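Side-chain contacts in Csc2 (Thermofilum pendens, PDB 4TXD), which probably binds CRISPR RNA as the Cas7-family backbone subunit of the type I-D interference complex, and carries a bound zinc ion: residues M98-R103 and G270-Y275; L106-E111 and L259-T264. One frame throughout, in Å; residues are numbered along the deposited sequence. Where two conformers were deposited one is given.

Contact 1: M98-R103 and G270-Y275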
ATOM      1  N   MET A  98       1.465   4.622  -2.336  1.00 23.68           N
ATOM      2  CA  MET A  98       0.060   4.517  -1.950  1.00 24.36           C
ATOM      3  C   MET A  98      -0.843   4.304  -3.148  1.00 21.86           C
ATOM      4  O   MET A  98      -1.676   3.398  -3.149  1.00 25.03           O
ATOM      5  CB  MET A  98      -0.416   5.784  -1.215  1.00 26.28           C
ATOM      6  CG  MET A  98       0.091   5.921   0.186  1.00 33.66           C
ATOM      7  SD  MET A  98      -0.916   4.990   1.346  1.00 29.91           S
ATOM      8  CE  MET A  98      -2.410   5.939   1.376  1.00 23.90           C
ATOM      9  N   ALA A  99      -0.707   5.173  -4.140  1.00 18.59           N
ATOM     10  CA  ALA A  99      -1.587   5.152  -5.291  1.00 25.17           C
ATOM     11  C   ALA A  99      -1.510   3.801  -5.993  1.00 28.17           C
ATOM     12  O   ALA A  99      -2.550   3.207  -6.288  1.00 21.73           O
ATOM     13  CB  ALA A  99      -1.245   6.267  -6.251  1.00 21.76           C
ATOM     14  N   VAL A 100      -0.299   3.303  -6.251  1.00 24.60           N
ATOM     15  CA  VAL A 100      -0.203   2.083  -7.059  1.00 22.58           C
ATOM     16  C   VAL A 100      -0.616   0.871  -6.231  1.00 19.16           C
ATOM     17  O   VAL A 100      -1.200  -0.084  -6.774  1.00 20.82           O
ATOM     18  CB  VAL A 100       1.219   1.847  -7.663  1.00 22.91           C
ATOM     19  CG1 VAL A 100       1.604   2.981  -8.613  1.00 23.56           C
ATOM     20  CG2 VAL A 100       2.280   1.631  -6.577  1.00 18.85           C
ATOM     21  N   THR A 101      -0.339   0.896  -4.927  1.00 20.98           N
ATOM     22  CA  THR A 101      -0.633  -0.265  -4.097  1.00 22.71           C
ATOM     23  C   THR A 101      -2.146  -0.356  -3.888  1.00 29.00           C
ATOM     24  O   THR A 101      -2.735  -1.450  -3.923  1.00 23.64           O
ATOM     25  CB  THR A 101       0.083  -0.216  -2.739  1.00 21.45           C
ATOM     26  OG1 THR A 101       1.502  -0.143  -2.938  1.00 23.89           O
ATOM     27  CG2 THR A 101      -0.238  -1.463  -1.902  1.00 24.15           C
ATOM     28  N   ARG A 102      -2.782   0.772  -3.699  1.00 22.76           N
ATOM     29  CA  ARG A 102      -4.210   0.768  -3.517  1.00 29.51           C
ATOM     30  C   ARG A 102      -4.940   0.455  -4.805  1.00 26.35           C
ATOM     31  O   ARG A 102      -5.906  -0.216  -4.811  1.00 21.86           O
ATOM     32  CB  ARG A 102      -4.687   2.042  -2.836  1.00 24.98           C
ATOM     33  CG  ARG A 102      -5.331   3.055  -3.692  1.00 40.08           C
ATOM     34  CD  ARG A 102      -6.561   3.621  -3.017  1.00 42.33           C
ATOM     35  NE  ARG A 102      -6.201   4.697  -2.141  1.00 41.71           N
ATOM     36  CZ  ARG A 102      -6.854   5.079  -1.055  1.00 32.99           C
ATOM     37  NH1 ARG A 102      -6.378   6.082  -0.399  1.00 35.94           N
ATOM     38  NH2 ARG A 102      -7.926   4.467  -0.607  1.00 24.56           N
ATOM     39  N   ARG A 103      -4.398   0.921  -5.900  1.00 22.64           N
ATOM     40  CA  ARG A 103      -4.954   0.583  -7.205  1.00 24.48           C
ATOM     41  C   ARG A 103      -4.848  -0.926  -7.481  1.00 24.51           C
ATOM     42  O   ARG A 103      -5.755  -1.529  -8.075  1.00 24.67           O
ATOM     43  CB  ARG A 103      -4.252   1.394  -8.303  1.00 29.33           C
ATOM     44  CG  ARG A 103      -5.039   1.509  -9.593  1.00 50.83           C
ATOM     45  CD  ARG A 103      -4.676   0.405 -10.552  1.00 64.27           C
ATOM     46  NE  ARG A 103      -5.601   0.311 -11.680  1.00 95.30           N
ATOM     47  CZ  ARG A 103      -6.725  -0.397 -11.668  1.00 62.87           C
ATOM     48  NH1 ARG A 103      -7.075  -1.068 -10.576  1.00 46.51           N
ATOM     49  NH2 ARG A 103      -7.499  -0.433 -12.744  1.00 58.19           N
ATOM     50  N   GLY A 270      -1.754   4.589 -14.308  1.00 46.64           N
ATOM     51  CA  GLY A 270      -2.797   5.432 -13.764  1.00 48.13           C
ATOM     52  C   GLY A 270      -2.306   6.862 -13.757  1.00 43.50           C
ATOM     53  O   GLY A 270      -1.628   7.295 -14.683  1.00 52.08           O
ATOM     54  N   ARG A 271      -2.627   7.595 -12.704  1.00 48.32           N
ATOM     55  CA  ARG A 271      -2.247   8.998 -12.645  1.00 59.39           C
ATOM     56  C   ARG A 271      -1.176   9.253 -11.598  1.00 50.16           C
ATOM     57  O   ARG A 271      -1.001  10.386 -11.161  1.00 60.12           O
ATOM     58  CB  ARG A 271      -3.473   9.868 -12.360  1.00 20.00           C
ATOM     59  CG  ARG A 271      -4.499   9.881 -13.480  1.00 20.00           C
ATOM     60  CD  ARG A 271      -5.695  10.783 -13.218  1.00 20.00           C
ATOM     61  NE  ARG A 271      -6.684  10.708 -14.289  1.00 20.00           N
ATOM     62  CZ  ARG A 271      -7.866  11.303 -14.254  1.00 20.00           C
ATOM     63  NH1 ARG A 271      -8.216  12.028 -13.199  1.00 20.00           N
ATOM     64  NH2 ARG A 271      -8.705  11.180 -15.276  1.00 20.00           N
ATOM     65  N   SER A 272      -0.444   8.213 -11.205  1.00 45.83           N
ATOM     66  CA  SER A 272       0.358   8.297  -9.985  1.00 45.02           C
ATOM     67  C   SER A 272       1.783   8.797 -10.173  1.00 33.21           C
ATOM     68  O   SER A 272       2.523   8.873  -9.201  1.00 37.67           O
ATOM     69  CB  SER A 272       0.416   6.933  -9.299  1.00 45.02           C
ATOM     70  OG  SER A 272      -0.748   6.174  -9.570  1.00 70.94           O
ATOM     71  N   GLY A 273       2.166   9.110 -11.383  1.00 30.26           N
ATOM     72  CA  GLY A 273       3.486   9.621 -11.635  1.00 34.63           C
ATOM     73  C   GLY A 273       4.612   8.595 -11.688  1.00 28.53           C
ATOM     74  O   GLY A 273       5.760   8.915 -11.620  1.00 23.49           O
ATOM     75  N   ILE A 274       4.231   7.348 -11.819  1.00 24.15           N
ATOM     76  CA  ILE A 274       5.164   6.304 -12.073  1.00 21.18           C
ATOM     77  C   ILE A 274       4.562   5.345 -13.085  1.00 25.99           C
ATOM     78  O   ILE A 274       3.518   4.856 -12.932  1.00 26.53           O
ATOM     79  CB  ILE A 274       5.595   5.585 -10.794  1.00 22.81           C
ATOM     80  CG1 ILE A 274       6.573   4.477 -11.119  1.00 23.00           C
ATOM     81  CG2 ILE A 274       4.415   5.030 -10.039  1.00 28.86           C
ATOM     82  CD1 ILE A 274       7.178   3.859  -9.909  1.00 24.98           C
ATOM     83  N   TYR A 275       5.272   5.122 -14.138  1.00 21.88           N
ATOM     84  CA  TYR A 275       4.824   4.224 -15.258  0.59 24.74           C
ATOM     85  C   TYR A 275       5.823   3.191 -15.935  1.00 28.67           C
ATOM     86  O   TYR A 275       6.969   3.479 -15.931  1.00 25.74           O
ATOM     87  CB  TYR A 275       4.429   5.162 -16.408  0.59 28.85           C
ATOM     88  CG  TYR A 275       3.543   6.289 -15.925  0.59 29.77           C
ATOM     89  CD1 TYR A 275       2.171   6.102 -15.780  0.59 29.10           C
ATOM     90  CD2 TYR A 275       4.083   7.520 -15.558  0.59 27.86           C
ATOM     91  CE1 TYR A 275       1.360   7.114 -15.310  0.59 36.29           C
ATOM     92  CE2 TYR A 275       3.278   8.537 -15.089  0.59 27.62           C
ATOM     93  CZ  TYR A 275       1.918   8.329 -14.965  0.59 35.90           C
ATOM     94  OH  TYR A 275       1.109   9.336 -14.496  0.59 39.55           O
TER
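Ser272, Val100 and Ala99 carry most of the surface that helix 94-115 and segment 270-275 bury against each other. The backbones come nearest at Ala99 and Ser272, whose CA atoms are 6.0 Å apart, and both CB atoms point across the gap. The methyl of Ala99 meets the serine over its whole short length, with Ala99 CB 3.4 Å from Ser272 OG and 3.5 Å from Ser272 CB. This is a van der Waals contact: the Ser272 hydroxyl is hydrogen-bonded to the carbonyl oxygen of Gly269, so its polar end is tied into its own loop while its flank lies on the helix.

Val100 adds a second, more buried point of contact. Its CG1 methyl lies beside the backbone N and opposite the carbonyl carbon (chi1 -62°), and in this position it reaches Ile274 CG2 at 3.8 Å, the two side chains crossing at about a right angle. The same methyl lies 4.1 Å from Ser272 OG, so one branch of Val100 bridges the loop 270-273 and the start of the strand that follows it. On Ile274, CG1 stands anti to the backbone N (chi1 179°), which puts CG2 between N and the carbonyl carbon, facing Val100 CG1.

Leu268 of strand 267-268 touches both Val100 and Ile274 and extends this apolar patch, and Lys96 NZ, earlier on the helix, hydrogen-bonds to Gly273 O. Strand 274-275 is an outer strand of a small antiparallel sheet, the backbone of Tyr275 being hydrogen-bonded to that of Leu66 in strand 65-68, so the contact sets helix 94-115 against the edge of that sheet.

Contact 2: L106-E111 and L259-T264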
ATOM      1  N   LEU A 106      -7.409  -2.779  -5.358  1.00 22.27           N
ATOM      2  CA  LEU A 106      -8.667  -2.568  -6.000  1.00 24.44           C
ATOM      3  C   LEU A 106      -8.865  -3.523  -7.183  1.00 40.92           C
ATOM      4  O   LEU A 106      -9.945  -4.033  -7.405  1.00 25.66           O
ATOM      5  CB  LEU A 106      -8.800  -1.129  -6.425  1.00 20.64           C
ATOM      6  CG  LEU A 106     -10.042  -0.802  -7.204  1.00 31.44           C
ATOM      7  CD1 LEU A 106     -11.281  -1.395  -6.568  1.00 31.10           C
ATOM      8  CD2 LEU A 106     -10.217   0.663  -7.481  1.00 30.64           C
ATOM      9  N   GLN A 107      -7.797  -3.759  -7.925  1.00 29.31           N
ATOM     10  CA  GLN A 107      -7.898  -4.643  -9.090  1.00 25.88           C
ATOM     11  C   GLN A 107      -8.086  -6.078  -8.607  1.00 22.75           C
ATOM     12  O   GLN A 107      -8.857  -6.841  -9.193  1.00 28.70           O
ATOM     13  CB  GLN A 107      -6.665  -4.502  -9.998  1.00 29.12           C
ATOM     14  CG  GLN A 107      -6.787  -5.204 -11.363  1.00 34.97           C
ATOM     15  CD  GLN A 107      -8.000  -4.754 -12.167  1.00 40.30           C
ATOM     16  OE1 GLN A 107      -8.409  -3.587 -12.123  1.00 54.44           O
ATOM     17  NE2 GLN A 107      -8.593  -5.692 -12.902  1.00 57.64           N
ATOM     18  N   LEU A 108      -7.406  -6.438  -7.523  1.00 22.28           N
ATOM     19  CA  LEU A 108      -7.553  -7.759  -6.940  1.00 25.23           C
ATOM     20  C   LEU A 108      -8.983  -7.939  -6.428  1.00 39.26           C
ATOM     21  O   LEU A 108      -9.561  -9.015  -6.584  1.00 25.95           O
ATOM     22  CB  LEU A 108      -6.535  -7.980  -5.818  1.00 24.29           C
ATOM     23  CG  LEU A 108      -5.067  -8.026  -6.284  1.00 26.37           C
ATOM     24  CD1 LEU A 108      -4.143  -8.103  -5.099  1.00 22.13           C
ATOM     25  CD2 LEU A 108      -4.830  -9.226  -7.203  1.00 24.83           C
ATOM     26  N   LEU A 109      -9.554  -6.884  -5.839  1.00 29.62           N
ATOM     27  CA  LEU A 109     -10.949  -6.918  -5.374  1.00 31.23           C
ATOM     28  C   LEU A 109     -11.917  -7.107  -6.525  1.00 28.82           C
ATOM     29  O   LEU A 109     -12.925  -7.814  -6.397  1.00 28.87           O
ATOM     30  CB  LEU A 109     -11.316  -5.633  -4.614  1.00 21.72           C
ATOM     31  CG  LEU A 109     -10.716  -5.520  -3.219  1.00 28.21           C
ATOM     32  CD1 LEU A 109     -10.833  -4.084  -2.689  1.00 23.73           C
ATOM     33  CD2 LEU A 109     -11.394  -6.520  -2.288  1.00 22.04           C
ATOM     34  N   ARG A 110     -11.629  -6.452  -7.645  1.00 23.74           N
ATOM     35  CA  ARG A 110     -12.457  -6.622  -8.827  1.00 33.07           C
ATOM     36  C   ARG A 110     -12.373  -8.055  -9.356  1.00 34.74           C
ATOM     37  O   ARG A 110     -13.380  -8.631  -9.773  1.00 32.58           O
ATOM     38  CB  ARG A 110     -12.055  -5.632  -9.902  1.00 28.95           C
ATOM     39  CG  ARG A 110     -12.585  -4.240  -9.663  1.00 29.04           C
ATOM     40  CD  ARG A 110     -11.893  -3.248 -10.569  1.00 32.78           C
ATOM     41  NE  ARG A 110     -12.412  -1.896 -10.397  1.00 33.79           N
ATOM     42  CZ  ARG A 110     -11.749  -0.798 -10.754  1.00 50.09           C
ATOM     43  NH1 ARG A 110     -10.533  -0.899 -11.285  1.00 35.90           N
ATOM     44  NH2 ARG A 110     -12.294   0.401 -10.570  1.00 34.68           N
ATOM     45  N   GLU A 111     -11.183  -8.639  -9.314  1.00 29.74           N
ATOM     46  CA  GLU A 111     -11.015 -10.015  -9.769  1.00 35.55           C
ATOM     47  C   GLU A 111     -11.648 -11.009  -8.803  1.00 31.08           C
ATOM     48  O   GLU A 111     -12.125 -12.073  -9.217  1.00 31.55           O
ATOM     49  CB  GLU A 111      -9.533 -10.331  -9.978  1.00 30.50           C
ATOM     50  CG  GLU A 111      -8.974  -9.615 -11.215  1.00 26.81           C
ATOM     51  CD  GLU A 111      -7.493  -9.875 -11.449  1.00 32.83           C
ATOM     52  OE1 GLU A 111      -6.879 -10.699 -10.721  1.00 31.64           O
ATOM     53  OE2 GLU A 111      -6.951  -9.238 -12.374  1.00 33.55           O
ATOM     54  N   LEU A 259       0.189  -7.159   2.182  1.00 24.02           N
ATOM     55  CA  LEU A 259       1.439  -7.775   1.718  1.00 31.50           C
ATOM     56  C   LEU A 259       1.282  -8.311   0.300  1.00 29.01           C
ATOM     57  O   LEU A 259       2.141  -8.122  -0.553  1.00 24.35           O
ATOM     58  CB  LEU A 259       1.877  -8.903   2.660  1.00 25.19           C
ATOM     59  CG  LEU A 259       2.257  -8.485   4.082  1.00 31.61           C
ATOM     60  CD1 LEU A 259       2.658  -9.702   4.907  1.00 35.60           C
ATOM     61  CD2 LEU A 259       3.378  -7.474   4.064  1.00 32.82           C
ATOM     62  N   TYR A 260       0.155  -8.957   0.046  1.00 26.73           N
ATOM     63  CA  TYR A 260      -0.118  -9.570  -1.251  1.00 28.43           C
ATOM     64  C   TYR A 260      -0.349  -8.546  -2.359  1.00 30.00           C
ATOM     65  O   TYR A 260       0.032  -8.764  -3.509  1.00 24.19           O
ATOM     66  CB  TYR A 260      -1.333 -10.498  -1.121  1.00 28.07           C
ATOM     67  CG  TYR A 260      -1.715 -11.278  -2.354  1.00 29.07           C
ATOM     68  CD1 TYR A 260      -1.019 -12.433  -2.719  1.00 27.20           C
ATOM     69  CD2 TYR A 260      -2.800 -10.892  -3.134  1.00 25.29           C
ATOM     70  CE1 TYR A 260      -1.388 -13.160  -3.837  1.00 23.90           C
ATOM     71  CE2 TYR A 260      -3.180 -11.621  -4.247  1.00 30.47           C
ATOM     72  CZ  TYR A 260      -2.470 -12.754  -4.593  1.00 31.15           C
ATOM     73  OH  TYR A 260      -2.849 -13.469  -5.700  1.00 31.84           O
ATOM     74  N   SER A 261      -0.979  -7.422  -2.025  1.00 24.59           N
ATOM     75  CA  SER A 261      -1.179  -6.379  -3.022  1.00 20.95           C
ATOM     76  C   SER A 261       0.174  -5.819  -3.464  1.00 22.07           C
ATOM     77  O   SER A 261       0.391  -5.547  -4.644  1.00 24.76           O
ATOM     78  CB  SER A 261      -2.064  -5.255  -2.469  1.00 25.23           C
ATOM     79  OG  SER A 261      -3.403  -5.711  -2.261  1.00 25.29           O
ATOM     80  N   LEU A 262       1.067  -5.641  -2.500  1.00 23.03           N
ATOM     81  CA  LEU A 262       2.430  -5.183  -2.765  1.00 24.28           C
ATOM     82  C   LEU A 262       3.173  -6.176  -3.662  1.00 27.79           C
ATOM     83  O   LEU A 262       3.757  -5.809  -4.677  1.00 23.51           O
ATOM     84  CB  LEU A 262       3.174  -5.019  -1.447  1.00 23.90           C
ATOM     85  CG  LEU A 262       4.069  -3.830  -1.131  1.00 41.27           C
ATOM     86  CD1 LEU A 262       3.618  -2.570  -1.825  1.00 34.94           C
ATOM     87  CD2 LEU A 262       4.066  -3.642   0.376  1.00 40.47           C
ATOM     88  N   ALA A 263       3.129  -7.442  -3.265  1.00 24.08           N
ATOM     89  CA  ALA A 263       3.853  -8.516  -3.938  1.00 31.49           C
ATOM     90  C   ALA A 263       3.372  -8.748  -5.362  1.00 29.13           C
ATOM     91  O   ALA A 263       4.105  -9.298  -6.188  1.00 28.80           O
ATOM     92  CB  ALA A 263       3.731  -9.808  -3.124  1.00 25.47           C
ATOM     93  N   THR A 264       2.147  -8.325  -5.662  1.00 27.55           N
ATOM     94  CA  THR A 264       1.593  -8.562  -6.989  1.00 23.44           C
ATOM     95  C   THR A 264       1.614  -7.350  -7.897  1.00 24.14           C
ATOM     96  O   THR A 264       1.106  -7.406  -9.017  1.00 25.29           O
ATOM     97  CB  THR A 264       0.136  -9.084  -6.916  1.00 30.46           C
ATOM     98  OG1 THR A 264      -0.637  -8.260  -6.035  1.00 29.50           O
ATOM     99  CG2 THR A 264       0.121 -10.528  -6.406  1.00 26.06           C
TER
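Leu108 meets three residues of 259-264 at once, and its CD1 methyl does most of the touching. CD1 lies 3.6 Å from Thr264 OG1 and also packs on Ser261 OG. On the ring of Tyr260 it comes to 3.7 Å from CD2, and the leucine approaches that ring obliquely. Tyr260 swings its ring toward this methyl because CG stands anti to the backbone N (chi1 -177°), carrying the ring forward although its CB does not point at the other helix.

Both hydroxyls facing Leu108 bond to carbonyls of helix 252-263. Thr264 OG1 donates to Tyr260 O at 2.7 Å, with the donor tilted 20° from the carbonyl plane, and Ser261 OG bonds to Ala257 O one turn earlier. A weak hydrogen bond also joins Thr264 OG1 to Gln104 NE2 of helix 94-115. Thr264 CG2 rests over one face of the Tyr260 ring, offset toward its rim.

Farther out, His337 gathers the two helices: it bonds through ND1 to the Tyr260 hydroxyl and through NE2 to Glu111 OE1, and it also touches Leu108. Phe344 of helix 343-365 packs on Leu108 as well. The leucine thus joins helices 94-115 and 252-263, the two helices of the beta-alpha-beta-beta-alpha-beta, RRM-like core of this Cas7-family protein.

How the contacts relate
Contacts 1 and 2 draw on successive parts of helix 94-115, and their centres lie 13 Å apart. Their second segments are also close in sequence: helix 252-263 ends in contact 2, and the chain then runs through strand 267-268 into the loop of contact 1. They meet directly where Thr101 OG1 approaches Leu262 CD1 at 3.4 Å, and the guanidinium groups of Arg103 and Arg110 come close. Contact 1 lies away from the zinc site, whereas in contact 2 the Leu108 side chain is about 13 Å from the zinc ion. Arg110 links 106-111 to that site: its NE hydrogen-bonds to Asn145 OD1 and its NH2, weakly, to the backbone O of the zinc ligand Cys146.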